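Long-range contacts in salmonella typhimurium DB7155 bacteriophage DET7 tailspike (PDB 2V5I), which probably binds and hydrolyses the O-antigen of Salmonella as the trimeric receptor-binding tailspike of bacteriophage Det7: residues A[84-89]-A[166-171]; A[75-80]-A[156-161]; A[200-205]-A[220-225]; A[90-95]-A[172-177]. All blocks are in the same frame, centred on the assembly; numbering follows the deposited sequence.

Contact 1: residues A[84-89]-A[166-171]; sequences SVINQP and VEIRNA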
loop_
_atom_site.group_PDB
_atom_site.type_symbol
_atom_site.label_atom_id
_atom_site.label_comp_id
_atom_site.label_asym_id
_atom_site.label_seq_id
_atom_site.Cartn_x
_atom_site.Cartn_y
_atom_site.Cartn_z
ATOM N N SER A 84 -22.389 -15.267 -21.677
ATOM C CA SER A 84 -23.123 -14.120 -22.188
ATOM C C SER A 84 -22.525 -12.813 -21.608
ATOM O O SER A 84 -22.048 -12.815 -20.485
ATOM C CB SER A 84 -24.614 -14.219 -21.828
ATOM O OG SER A 84 -25.252 -15.322 -22.504
ATOM N N VAL A 85 -22.737 -11.700 -22.310
ATOM C CA VAL A 85 -22.210 -10.378 -21.879
ATOM C C VAL A 85 -23.324 -9.379 -22.055
ATOM O O VAL A 85 -23.959 -9.379 -23.087
ATOM C CB VAL A 85 -20.986 -9.956 -22.700
ATOM C CG1 VAL A 85 -20.562 -8.543 -22.369
ATOM C CG2 VAL A 85 -19.849 -10.937 -22.427
ATOM N N ILE A 86 -23.502 -8.515 -21.071
ATOM C CA ILE A 86 -24.450 -7.386 -21.160
ATOM C C ILE A 86 -23.656 -6.098 -21.056
ATOM O O ILE A 86 -23.096 -5.801 -19.999
ATOM C CB ILE A 86 -25.525 -7.470 -20.006
ATOM C CG1 ILE A 86 -26.194 -8.867 -20.012
ATOM C CG2 ILE A 86 -26.562 -6.414 -20.217
ATOM C CD1 ILE A 86 -27.190 -9.078 -18.833
ATOM N N ASN A 87 -23.555 -5.368 -22.167
ATOM C CA ASN A 87 -22.784 -4.121 -22.230
ATOM C C ASN A 87 -23.662 -2.908 -22.024
ATOM O O ASN A 87 -24.651 -2.698 -22.736
ATOM C CB ASN A 87 -22.112 -3.993 -23.618
ATOM C CG ASN A 87 -21.037 -5.034 -23.840
ATOM O OD1 ASN A 87 -21.073 -5.860 -24.797
ATOM N ND2 ASN A 87 -20.080 -5.024 -22.964
ATOM N N GLN A 88 -23.267 -2.059 -21.072
ATOM C CA GLN A 88 -23.881 -0.753 -20.846
ATOM C C GLN A 88 -25.384 -0.745 -20.543
ATOM O O GLN A 88 -26.117 0.156 -20.975
ATOM C CB GLN A 88 -23.546 0.269 -21.989
ATOM C CG GLN A 88 -22.085 0.620 -22.155
ATOM C CD GLN A 88 -21.796 1.465 -23.419
ATOM O OE1 GLN A 88 -21.557 0.927 -24.502
ATOM N NE2 GLN A 88 -21.801 2.766 -23.270
ATOM N N PRO A 89 -25.863 -1.735 -19.742
ATOM C CA PRO A 89 -27.260 -1.679 -19.379
ATOM C C PRO A 89 -27.509 -0.435 -18.520
ATOM O O PRO A 89 -26.609 0.078 -17.836
ATOM C CB PRO A 89 -27.489 -2.959 -18.586
ATOM C CG PRO A 89 -26.167 -3.225 -17.972
ATOM C CD PRO A 89 -25.164 -2.792 -19.026
ATOM N N VAL A 166 -21.633 -15.088 -16.623
ATOM C CA VAL A 166 -22.273 -13.948 -17.261
ATOM C C VAL A 166 -21.589 -12.723 -16.718
ATOM O O VAL A 166 -21.362 -12.624 -15.506
ATOM C CB VAL A 166 -23.769 -13.913 -17.030
ATOM C CG1 VAL A 166 -24.413 -12.563 -17.494
ATOM C CG2 VAL A 166 -24.422 -15.101 -17.672
ATOM N N GLU A 167 -21.246 -11.808 -17.621
ATOM C CA GLU A 167 -20.598 -10.520 -17.245
ATOM C C GLU A 167 -21.485 -9.355 -17.616
ATOM O O GLU A 167 -22.004 -9.324 -18.729
ATOM C CB GLU A 167 -19.312 -10.338 -18.008
ATOM C CG GLU A 167 -18.191 -11.184 -17.469
ATOM C CD GLU A 167 -16.806 -10.615 -17.820
ATOM O OE1 GLU A 167 -16.724 -9.631 -18.586
ATOM O OE2 GLU A 167 -15.792 -11.172 -17.339
ATOM N N ILE A 168 -21.600 -8.397 -16.705
ATOM C CA ILE A 168 -22.252 -7.099 -16.976
ATOM C C ILE A 168 -21.128 -6.070 -16.964
ATOM O O ILE A 168 -20.292 -6.096 -16.054
ATOM C CB ILE A 168 -23.263 -6.753 -15.851
ATOM C CG1 ILE A 168 -24.462 -7.688 -15.928
ATOM C CG2 ILE A 168 -23.697 -5.310 -15.995
ATOM C CD1 ILE A 168 -25.522 -7.436 -14.885
ATOM N N ARG A 169 -21.022 -5.271 -18.022
ATOM C CA ARG A 169 -19.951 -4.302 -18.141
ATOM C C ARG A 169 -20.514 -2.892 -18.247
ATOM O O ARG A 169 -21.494 -2.668 -18.980
ATOM C CB ARG A 169 -19.124 -4.598 -19.398
ATOM C CG ARG A 169 -18.440 -5.986 -19.372
ATOM C CD ARG A 169 -17.666 -6.268 -20.650
ATOM N NE ARG A 169 -17.168 -7.651 -20.629
ATOM C CZ ARG A 169 -16.796 -8.344 -21.708
ATOM N NH1 ARG A 169 -16.852 -7.801 -22.925
ATOM N NH2 ARG A 169 -16.380 -9.590 -21.558
ATOM N N ASN A 170 -19.914 -1.943 -17.534
ATOM C CA ASN A 170 -20.295 -0.494 -17.670
ATOM C C ASN A 170 -21.776 -0.217 -17.397
ATOM O O ASN A 170 -22.430 0.617 -18.069
ATOM C CB ASN A 170 -19.852 -0.019 -19.064
ATOM C CG ASN A 170 -18.374 -0.201 -19.295
ATOM O OD1 ASN A 170 -17.561 0.427 -18.615
ATOM N ND2 ASN A 170 -18.006 -1.040 -20.247
ATOM N N ALA A 171 -22.276 -0.899 -16.361
ATOM C CA ALA A 171 -23.698 -0.736 -15.927
ATOM C C ALA A 171 -23.954 0.638 -15.363
ATOM O O ALA A 171 -23.114 1.257 -14.719
ATOM C CB ALA A 171 -24.090 -1.779 -14.901
HETATM O O HOH W 1 -19.712 -2.360 -22.139
#
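Val85 and Arg169 meet because CG1 of the valine stands opposite its own backbone N (chi1 173°), while the arginine, with CG beside its N, runs extended as far as NE and carries its guanidinium back over the valine. CG1 lies over one face of that flat group, displaced toward its rim, and CG2 comes within 3.8 Å of Arg169 NH2. Glu167 approaches at the guanidinium edge: its OE1 takes both NE, at 2.9 Å, and NH2, at 3.0 Å, a side-on salt bridge onto a single oxygen that restricts rotation of the arginine head. Asn87 runs alongside the same arginine, its ND2 3.6 Å from Arg169 CD, and a water accepts from the ND2 atoms of Asn87 and Asn170. These side chains belong to two successive rungs of the right-handed parallel beta-helix known from the P22 tailspike family. Four backbone hydrogen bonds join the rungs, beginning with Glu167 N to Ser84 O at 3.1 Å and ending with Gln88 N to Arg169 O at 2.8 Å. Ile86 and Ile168 stack in register on the other face of the sheet, where the CG of Pro89 rests 3.8 Å from Ile168 CG2. Other subunits of the trimer approach here: Gln88 NE2 donates to Gly83 O of a second subunit, and Asn170 of a third packs on Glu167 and Arg169.

Contact 2: residues A[75-80]-A[156-161]; sequences LIFNNM and ATLDIR
Thr157, near the start of strand 156-161, meets strand 75-78 through its carbonyl O, which accepts from Leu75 N at 2.8 Å. Leu158 follows with its side chain among the apolar residues. CG anti to the backbone N (chi1 -170°) brings CD1 over the centre of the Phe77 ring, 3.8 Å from its centroid and 9° off the normal, a CH-pi contact. The same methyl is 4.1 Å from Leu75 CD2, the two leucines running abreast as stacked residues of adjacent rungs in the parallel beta-helix. Asp159 turns to the other face. Its backbone N donates to Leu75 O and its O accepts from Phe77 N, while its carboxylate receives Arg161 side-on, NE to OD1 and NH2 to OD2 (2.8 Å), each oxygen approached from above the carboxylate plane. Ile160 returns to the apolar side, with CG1 4.3 Å from Phe77 CB and CG2 near Met80 SD. Arg161 closes the strand: its N bonds Phe77 O at 3.1 Å, and Ile76 CG2 sits 3.5 Å from NE, over one guanidinium face. A water links Arg161 NH1 to Asn78 OD1, and another joins the O atoms of Phe77 and Arg161 to Met80 N. With Asp159 OD2 also salt-bridged to Arg181 on the following rung, the carboxylate has two arginine partners, which would probably favour its ionised form.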
loop_
_atom_site.group_PDB
_atom_site.type_symbol
_atom_site.label_atom_id
_atom_site.label_comp_id
_atom_site.label_asym_id
_atom_site.label_seq_id
_atom_site.Cartn_x
_atom_site.Cartn_y
_atom_site.Cartn_z
ATOM N N LEU A 75 -37.026 -6.931 -13.744
ATOM C CA LEU A 75 -36.927 -7.477 -15.086
ATOM C C LEU A 75 -36.067 -8.718 -14.950
ATOM O O LEU A 75 -34.928 -8.634 -14.500
ATOM C CB LEU A 75 -36.297 -6.451 -16.014
ATOM C CG LEU A 75 -36.055 -6.856 -17.453
ATOM C CD1 LEU A 75 -37.380 -7.329 -18.135
ATOM C CD2 LEU A 75 -35.371 -5.753 -18.222
ATOM N N ILE A 76 -36.642 -9.893 -15.246
ATOM C CA ILE A 76 -36.036 -11.199 -14.920
ATOM C C ILE A 76 -35.500 -11.884 -16.165
ATOM O O ILE A 76 -36.252 -12.117 -17.098
ATOM C CB ILE A 76 -37.050 -12.136 -14.221
ATOM C CG1 ILE A 76 -37.589 -11.466 -12.965
ATOM C CG2 ILE A 76 -36.410 -13.532 -13.951
ATOM C CD1 ILE A 76 -38.869 -12.094 -12.421
ATOM N N PHE A 77 -34.214 -12.254 -16.124
ATOM C CA PHE A 77 -33.526 -12.916 -17.245
ATOM C C PHE A 77 -33.214 -14.360 -16.832
ATOM O O PHE A 77 -32.347 -14.623 -15.970
ATOM C CB PHE A 77 -32.199 -12.225 -17.605
ATOM C CG PHE A 77 -32.321 -10.902 -18.378
ATOM C CD1 PHE A 77 -33.536 -10.278 -18.609
ATOM C CD2 PHE A 77 -31.174 -10.284 -18.883
ATOM C CE1 PHE A 77 -33.582 -9.070 -19.349
ATOM C CE2 PHE A 77 -31.218 -9.136 -19.602
ATOM C CZ PHE A 77 -32.419 -8.506 -19.829
ATOM N N ASN A 78 -33.918 -15.317 -17.481
ATOM C CA ASN A 78 -33.781 -16.747 -17.244
ATOM C C ASN A 78 -33.082 -17.456 -18.372
ATOM O O ASN A 78 -33.171 -17.051 -19.539
ATOM C CB ASN A 78 -35.182 -17.378 -17.138
ATOM C CG ASN A 78 -35.979 -16.877 -15.958
ATOM O OD1 ASN A 78 -35.563 -17.003 -14.827
ATOM N ND2 ASN A 78 -37.156 -16.305 -16.229
ATOM N N ASN A 79 -32.361 -18.523 -18.017
ATOM C CA ASN A 79 -31.696 -19.397 -18.974
ATOM C C ASN A 79 -30.701 -18.707 -19.904
ATOM O O ASN A 79 -30.526 -19.106 -21.048
ATOM C CB ASN A 79 -32.745 -20.162 -19.774
ATOM C CG ASN A 79 -33.674 -20.942 -18.908
ATOM O OD1 ASN A 79 -33.247 -21.596 -17.944
ATOM N ND2 ASN A 79 -34.959 -20.909 -19.247
ATOM N N MET A 80 -29.973 -17.707 -19.388
ATOM C CA MET A 80 -28.843 -17.176 -20.150
ATOM C C MET A 80 -27.755 -18.218 -20.306
ATOM O O MET A 80 -27.399 -18.903 -19.358
ATOM C CB MET A 80 -28.243 -15.956 -19.472
ATOM C CG MET A 80 -29.251 -14.781 -19.311
ATOM S SD MET A 80 -28.503 -13.202 -18.801
ATOM C CE MET A 80 -27.791 -12.706 -20.346
ATOM N N ALA A 156 -35.622 -0.240 -9.880
ATOM C CA ALA A 156 -35.634 -1.002 -11.141
ATOM C C ALA A 156 -34.536 -2.069 -11.043
ATOM O O ALA A 156 -33.388 -1.719 -11.085
ATOM C CB ALA A 156 -35.317 -0.129 -12.321
ATOM N N THR A 157 -34.942 -3.325 -10.959
ATOM C CA THR A 157 -34.006 -4.426 -10.695
ATOM C C THR A 157 -33.824 -5.278 -11.950
ATOM O O THR A 157 -34.803 -5.791 -12.503
ATOM C CB THR A 157 -34.487 -5.318 -9.542
ATOM O OG1 THR A 157 -34.607 -4.535 -8.352
ATOM C CG2 THR A 157 -33.466 -6.486 -9.299
ATOM N N LEU A 158 -32.561 -5.463 -12.340
ATOM C CA LEU A 158 -32.206 -6.526 -13.299
ATOM C C LEU A 158 -31.879 -7.787 -12.514
ATOM O O LEU A 158 -30.915 -7.815 -11.777
ATOM C CB LEU A 158 -31.045 -6.150 -14.229
ATOM C CG LEU A 158 -30.838 -7.151 -15.363
ATOM C CD1 LEU A 158 -32.044 -7.252 -16.254
ATOM C CD2 LEU A 158 -29.639 -6.703 -16.145
ATOM N N ASP A 159 -32.694 -8.832 -12.677
ATOM C CA ASP A 159 -32.655 -10.060 -11.845
ATOM C C ASP A 159 -32.203 -11.185 -12.782
ATOM O O ASP A 159 -32.985 -11.691 -13.581
ATOM C CB ASP A 159 -34.054 -10.286 -11.218
ATOM C CG ASP A 159 -34.145 -11.492 -10.315
ATOM O OD1 ASP A 159 -33.309 -12.415 -10.440
ATOM O OD2 ASP A 159 -35.091 -11.500 -9.458
ATOM N N ILE A 160 -30.941 -11.590 -12.657
ATOM C CA ILE A 160 -30.367 -12.671 -13.474
ATOM C C ILE A 160 -30.368 -13.950 -12.650
ATOM O O ILE A 160 -29.876 -13.982 -11.531
ATOM C CB ILE A 160 -28.969 -12.272 -13.943
ATOM C CG1 ILE A 160 -29.104 -11.080 -14.925
ATOM C CG2 ILE A 160 -28.292 -13.471 -14.605
ATOM C CD1 ILE A 160 -27.843 -10.563 -15.375
ATOM N N ARG A 161 -30.998 -15.011 -13.179
ATOM C CA ARG A 161 -31.292 -16.208 -12.391
ATOM C C ARG A 161 -30.559 -17.453 -12.888
ATOM O O ARG A 161 -30.519 -17.725 -14.086
ATOM C CB ARG A 161 -32.803 -16.475 -12.437
ATOM C CG ARG A 161 -33.508 -15.418 -11.707
ATOM C CD ARG A 161 -34.889 -15.706 -11.427
ATOM N NE ARG A 161 -35.451 -14.589 -10.709
ATOM C CZ ARG A 161 -36.726 -14.503 -10.338
ATOM N NH1 ARG A 161 -37.561 -15.507 -10.619
ATOM N NH2 ARG A 161 -37.159 -13.416 -9.691
HETATM O O HOH W 2 -30.213 -16.480 -16.627
HETATM O O HOH W 3 -37.195 -17.897 -12.418
HETATM O O HOH W 4 -32.059 -19.621 -15.404
#

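Contact 3: residues A[200-205]-A[220-225]; sequences GIITFE and GRVHYG
Ile201 and Val222 pack between two walls of the right-handed parallel beta-helix, where the corner leading into strand 202-205 faces strand 220-224 across the apolar interior. No hydrogen bond joins the segments; the tight part depends on side-chain branches. The two side chains pass one another head to tail, so that Ile201 CG2 comes 3.9 Å from Val222 CG1 while Ile201 CD1 reaches on to Val222 CB at 3.9 Å. Val222, with CG1 anti to its carbonyl carbon (chi1 -60°), also offers that methyl to Ile202 CD1, 4.0 Å away. The interior continues beyond the pair, with Ile194 against Ile201 and Val217 against Ile202.

Beyond Ile202 the contact loosens, as strand 202-205 leads away from its partner and Phe204 stacks instead on Phe180. On the other side of strand 220-224 the chemistry turns polar: Arg221 NE and NH2 both donate to His223 NE2, the NH2 bond being 2.9 Å long, and Arg221 NH2 has a further acceptor in Ser240 O of a second subunit. Toward Gly225, backbone oxygens crowd the isoleucine tip: Ile201 CD1 ends 3.4 Å from His223 O and 3.5 Å from Tyr224 O.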
loop_
_atom_site.group_PDB
_atom_site.type_symbol
_atom_site.label_atom_id
_atom_site.label_comp_id
_atom_site.label_asym_id
_atom_site.label_seq_id
_atom_site.Cartn_x
_atom_site.Cartn_y
_atom_site.Cartn_z
ATOM N N GLY A 200 -29.997 -3.285 -2.128
ATOM C CA GLY A 200 -28.578 -3.266 -2.413
ATOM C C GLY A 200 -28.311 -3.034 -3.889
ATOM O O GLY A 200 -29.106 -3.451 -4.753
ATOM N N ILE A 201 -27.235 -2.336 -4.198
ATOM C CA ILE A 201 -27.001 -1.970 -5.598
ATOM C C ILE A 201 -26.606 -3.156 -6.438
ATOM O O ILE A 201 -27.151 -3.345 -7.518
ATOM C CB ILE A 201 -26.102 -0.736 -5.760
ATOM C CG1 ILE A 201 -26.629 0.405 -4.891
ATOM C CG2 ILE A 201 -26.028 -0.332 -7.233
ATOM C CD1 ILE A 201 -25.898 1.696 -4.930
ATOM N N ILE A 202 -25.567 -3.887 -5.990
ATOM C CA ILE A 202 -25.177 -5.139 -6.631
ATOM C C ILE A 202 -25.219 -6.238 -5.576
ATOM O O ILE A 202 -24.586 -6.092 -4.554
ATOM C CB ILE A 202 -23.754 -5.041 -7.227
ATOM C CG1 ILE A 202 -23.660 -3.811 -8.187
ATOM C CG2 ILE A 202 -23.382 -6.353 -7.927
ATOM C CD1 ILE A 202 -22.252 -3.348 -8.549
ATOM N N THR A 203 -25.954 -7.316 -5.856
ATOM C CA THR A 203 -26.149 -8.386 -4.888
ATOM C C THR A 203 -25.963 -9.749 -5.553
ATOM O O THR A 203 -26.470 -9.985 -6.633
ATOM C CB THR A 203 -27.628 -8.348 -4.367
ATOM O OG1 THR A 203 -27.893 -7.093 -3.752
ATOM C CG2 THR A 203 -27.894 -9.486 -3.392
ATOM N N PHE A 204 -25.138 -10.589 -4.937
ATOM C CA PHE A 204 -25.069 -11.996 -5.292
ATOM C C PHE A 204 -25.718 -12.788 -4.169
ATOM O O PHE A 204 -25.151 -12.884 -3.074
ATOM C CB PHE A 204 -23.578 -12.391 -5.446
ATOM C CG PHE A 204 -22.915 -11.783 -6.623
ATOM C CD1 PHE A 204 -23.171 -12.227 -7.874
ATOM C CD2 PHE A 204 -22.060 -10.651 -6.475
ATOM C CE1 PHE A 204 -22.526 -11.618 -9.017
ATOM C CE2 PHE A 204 -21.442 -10.109 -7.600
ATOM C CZ PHE A 204 -21.717 -10.555 -8.831
ATOM N N GLU A 205 -26.886 -13.372 -4.471
ATOM C CA GLU A 205 -27.701 -14.078 -3.506
ATOM C C GLU A 205 -27.674 -15.578 -3.873
ATOM O O GLU A 205 -28.149 -15.967 -4.948
ATOM C CB GLU A 205 -29.119 -13.533 -3.616
ATOM C CG GLU A 205 -30.096 -14.218 -2.691
ATOM C CD GLU A 205 -30.805 -15.412 -3.365
ATOM O OE1 GLU A 205 -31.646 -15.228 -4.307
ATOM O OE2 GLU A 205 -30.558 -16.571 -2.959
ATOM N N GLY A 220 -14.977 0.369 -11.085
ATOM C CA GLY A 220 -16.177 1.185 -11.190
ATOM C C GLY A 220 -16.689 1.671 -9.834
ATOM O O GLY A 220 -15.954 1.665 -8.858
ATOM N N ARG A 221 -17.891 2.246 -9.856
ATOM C CA ARG A 221 -18.449 2.937 -8.711
ATOM C C ARG A 221 -19.955 2.799 -8.647
ATOM O O ARG A 221 -20.641 2.651 -9.664
ATOM C CB ARG A 221 -18.249 4.457 -8.888
ATOM C CG ARG A 221 -16.972 4.981 -9.340
ATOM C CD ARG A 221 -17.098 6.449 -9.867
ATOM N NE ARG A 221 -17.681 7.315 -8.853
ATOM C CZ ARG A 221 -17.019 7.904 -7.854
ATOM N NH1 ARG A 221 -15.716 7.672 -7.661
ATOM N NH2 ARG A 221 -17.682 8.635 -6.951
ATOM N N VAL A 222 -20.445 2.861 -7.410
ATOM C CA VAL A 222 -21.861 2.947 -7.092
ATOM C C VAL A 222 -22.128 4.090 -6.097
ATOM O O VAL A 222 -21.286 4.421 -5.312
ATOM C CB VAL A 222 -22.406 1.612 -6.572
ATOM C CG1 VAL A 222 -22.222 0.506 -7.618
ATOM C CG2 VAL A 222 -21.777 1.185 -5.292
ATOM N N HIS A 223 -23.317 4.703 -6.232
ATOM C CA HIS A 223 -23.723 5.898 -5.457
ATOM C C HIS A 223 -25.108 5.705 -4.797
ATOM O O HIS A 223 -26.022 5.081 -5.390
ATOM C CB HIS A 223 -23.869 7.122 -6.360
ATOM C CG HIS A 223 -22.595 7.676 -6.922
ATOM N ND1 HIS A 223 -22.574 8.876 -7.590
ATOM C CD2 HIS A 223 -21.305 7.227 -6.898
ATOM C CE1 HIS A 223 -21.328 9.152 -7.966
ATOM N NE2 HIS A 223 -20.534 8.180 -7.540
ATOM N N TYR A 224 -25.238 6.229 -3.574
ATOM C CA TYR A 224 -26.513 6.248 -2.848
ATOM C C TYR A 224 -27.053 4.804 -2.658
ATOM O O TYR A 224 -26.261 3.911 -2.301
ATOM C CB TYR A 224 -27.519 7.225 -3.542
ATOM C CG TYR A 224 -27.058 8.663 -3.460
ATOM C CD1 TYR A 224 -27.012 9.311 -2.274
ATOM C CD2 TYR A 224 -26.667 9.379 -4.616
ATOM C CE1 TYR A 224 -26.581 10.659 -2.180
ATOM C CE2 TYR A 224 -26.248 10.692 -4.533
ATOM C CZ TYR A 224 -26.177 11.307 -3.342
ATOM O OH TYR A 224 -25.723 12.619 -3.246
ATOM N N GLY A 225 -28.350 4.582 -2.825
ATOM C CA GLY A 225 -28.985 3.314 -2.463
ATOM C C GLY A 225 -29.406 3.376 -0.989
ATOM O O GLY A 225 -28.765 3.996 -0.139
#

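Contact 4: residues A[90-95]-A[172-177]; sequences FMESKT and GGLMAA
Phe90 lays the face of its ring over the backbone of Gly173, whose CA stands 3.7 Å from the ring centroid and 9° off its normal, a CH-pi contact. Gly172, on the same face of the sheet as Phe90, has no side chain and lets the ring lie close to the backbone. The ring reaches this position with CG anti to the backbone N (chi1 -169°), and its CZ extends to Leu174 CG at 3.8 Å. Leu174 and the Glu92 chain run next to each other on the Phe90 side of the sheet, with Leu174 CD1 3.9 Å from Glu92 OE1. On the reverse face Met91 CB meets Ala176 CB at 3.8 Å. Past the strand, Ser93 OG lies 3.4 Å from Met175 CB. The backbone carrying these groups pairs in parallel, as successive rungs of the beta-helix do: Leu174 N donates to Met91 O at 2.9 Å and Ser93 N to Leu174 O at 3.1 Å, whereas Met91 N reaches Gly172 O at 3.2 Å from above the carbonyl plane. At residues 174 and 175 the chain turns a corner, passing from one wall of the beta-helix to the next, which brings Ala176 against Met91. Farther out, Glu92 is held by salt bridges from OE1 to Lys68 and from OE2 to Lys124. Ser93 OG donates to Thr95 O, and Tyr178 OH is hydrogen-bonded to Gly172 O.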
loop_
_atom_site.group_PDB
_atom_site.type_symbol
_atom_site.label_atom_id
_atom_site.label_comp_id
_atom_site.label_asym_id
_atom_site.label_seq_id
_atom_site.Cartn_x
_atom_site.Cartn_y
_atom_site.Cartn_z
ATOM N N PHE A 90 -28.742 0.076 -18.561
ATOM C CA PHE A 90 -29.111 1.198 -17.708
ATOM C C PHE A 90 -30.536 0.913 -17.170
ATOM O O PHE A 90 -31.508 0.890 -17.963
ATOM C CB PHE A 90 -29.092 2.521 -18.507
ATOM C CG PHE A 90 -29.195 3.761 -17.669
ATOM C CD1 PHE A 90 -30.428 4.218 -17.209
ATOM C CD2 PHE A 90 -28.067 4.481 -17.333
ATOM C CE1 PHE A 90 -30.537 5.394 -16.431
ATOM C CE2 PHE A 90 -28.145 5.622 -16.542
ATOM C CZ PHE A 90 -29.397 6.095 -16.100
ATOM N N MET A 91 -30.668 0.681 -15.841
ATOM C CA MET A 91 -31.952 0.432 -15.183
ATOM C C MET A 91 -32.462 1.725 -14.558
ATOM O O MET A 91 -31.711 2.385 -13.831
ATOM C CB MET A 91 -31.735 -0.614 -14.094
ATOM C CG MET A 91 -31.197 -1.880 -14.601
ATOM S SD MET A 91 -32.131 -2.733 -15.882
ATOM C CE MET A 91 -33.692 -2.996 -15.081
ATOM N N GLU A 92 -33.702 2.143 -14.876
ATOM C CA GLU A 92 -34.261 3.386 -14.302
ATOM C C GLU A 92 -35.666 3.117 -13.780
ATOM O O GLU A 92 -36.474 2.450 -14.442
ATOM C CB GLU A 92 -34.284 4.481 -15.356
ATOM C CG GLU A 92 -35.022 5.750 -14.887
ATOM C CD GLU A 92 -34.889 6.909 -15.822
ATOM O OE1 GLU A 92 -33.991 6.936 -16.699
ATOM O OE2 GLU A 92 -35.692 7.861 -15.649
ATOM N N SER A 93 -35.945 3.546 -12.552
ATOM C CA SER A 93 -37.283 3.363 -12.012
ATOM C C SER A 93 -38.258 4.186 -12.782
ATOM O O SER A 93 -37.908 5.248 -13.290
ATOM C CB SER A 93 -37.372 3.690 -10.520
ATOM O OG SER A 93 -37.055 5.074 -10.262
ATOM N N LYS A 94 -39.489 3.711 -12.802
ATOM C CA LYS A 94 -40.608 4.468 -13.351
ATOM C C LYS A 94 -41.023 5.585 -12.391
ATOM O O LYS A 94 -41.237 6.753 -12.790
ATOM C CB LYS A 94 -41.736 3.444 -13.588
ATOM C CG LYS A 94 -42.966 4.000 -14.136
ATOM C CD LYS A 94 -43.890 2.935 -14.707
ATOM C CE LYS A 94 -44.538 2.091 -13.693
ATOM N NZ LYS A 94 -45.446 1.117 -14.414
ATOM N N THR A 95 -41.179 5.224 -11.126
ATOM C CA THR A 95 -41.637 6.141 -10.104
ATOM C C THR A 95 -40.468 7.004 -9.618
ATOM O O THR A 95 -39.321 6.519 -9.481
ATOM C CB THR A 95 -42.253 5.369 -8.932
ATOM O OG1 THR A 95 -43.410 4.609 -9.367
ATOM C CG2 THR A 95 -42.688 6.341 -7.852
ATOM N N GLY A 172 -25.162 1.132 -15.629
ATOM C CA GLY A 172 -25.637 2.348 -15.005
ATOM C C GLY A 172 -27.053 2.235 -14.484
ATOM O O GLY A 172 -27.731 1.211 -14.555
ATOM N N GLY A 173 -27.516 3.342 -13.925
ATOM C CA GLY A 173 -28.920 3.418 -13.517
ATOM C C GLY A 173 -29.285 4.538 -12.599
ATOM O O GLY A 173 -28.417 5.321 -12.133
ATOM N N LEU A 174 -30.615 4.667 -12.430
ATOM C CA LEU A 174 -31.249 5.605 -11.509
ATOM C C LEU A 174 -32.280 4.855 -10.700
ATOM O O LEU A 174 -33.244 4.308 -11.251
ATOM C CB LEU A 174 -31.972 6.712 -12.306
ATOM C CG LEU A 174 -31.062 7.706 -13.062
ATOM C CD1 LEU A 174 -31.903 8.652 -13.919
ATOM C CD2 LEU A 174 -30.261 8.512 -12.140
ATOM N N MET A 175 -32.110 4.828 -9.381
ATOM C CA MET A 175 -32.867 3.987 -8.473
ATOM C C MET A 175 -32.831 2.540 -8.924
ATOM O O MET A 175 -33.871 1.878 -8.997
ATOM C CB MET A 175 -34.328 4.515 -8.307
ATOM C CG MET A 175 -34.294 5.939 -7.743
ATOM S SD MET A 175 -33.969 5.906 -5.952
ATOM C CE MET A 175 -33.276 7.494 -5.646
ATOM N N ALA A 176 -31.596 2.039 -9.164
ATOM C CA ALA A 176 -31.359 0.769 -9.829
ATOM C C ALA A 176 -30.813 -0.292 -8.886
ATOM O O ALA A 176 -30.239 0.024 -7.854
ATOM C CB ALA A 176 -30.346 0.970 -10.968
ATOM N N ALA A 177 -31.084 -1.550 -9.237
ATOM C CA ALA A 177 -30.415 -2.703 -8.608
ATOM C C ALA A 177 -30.059 -3.771 -9.631
ATOM O O ALA A 177 -30.773 -3.981 -10.565
ATOM C CB ALA A 177 -31.280 -3.296 -7.554
#

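Overall arrangement
The four contacts lie on one side of the chain's centre, their own centres 12 to 16 Å apart. Contacts 1, 2 and 4 join the same two neighbouring coils of the beta-helix: along the chain 75-80, 84-89 and 90-95 precede 156-161, 166-171 and 172-177, so their segments alternate in sequence. Contacts 1 and 4 share strand 85-92, and Pro89 O probably bonds Gly172 N between them; contact 2 is on another wall, meeting contact 1 through Ile86 and Ile160. Contact 3 follows on later coils, touching contact 4 at Ala177. Roughly 75 residues, with several short helices, separate the paired strands of contacts 1, 2 and 4: an insertion between consecutive coils that leaves their stacking uninterrupted.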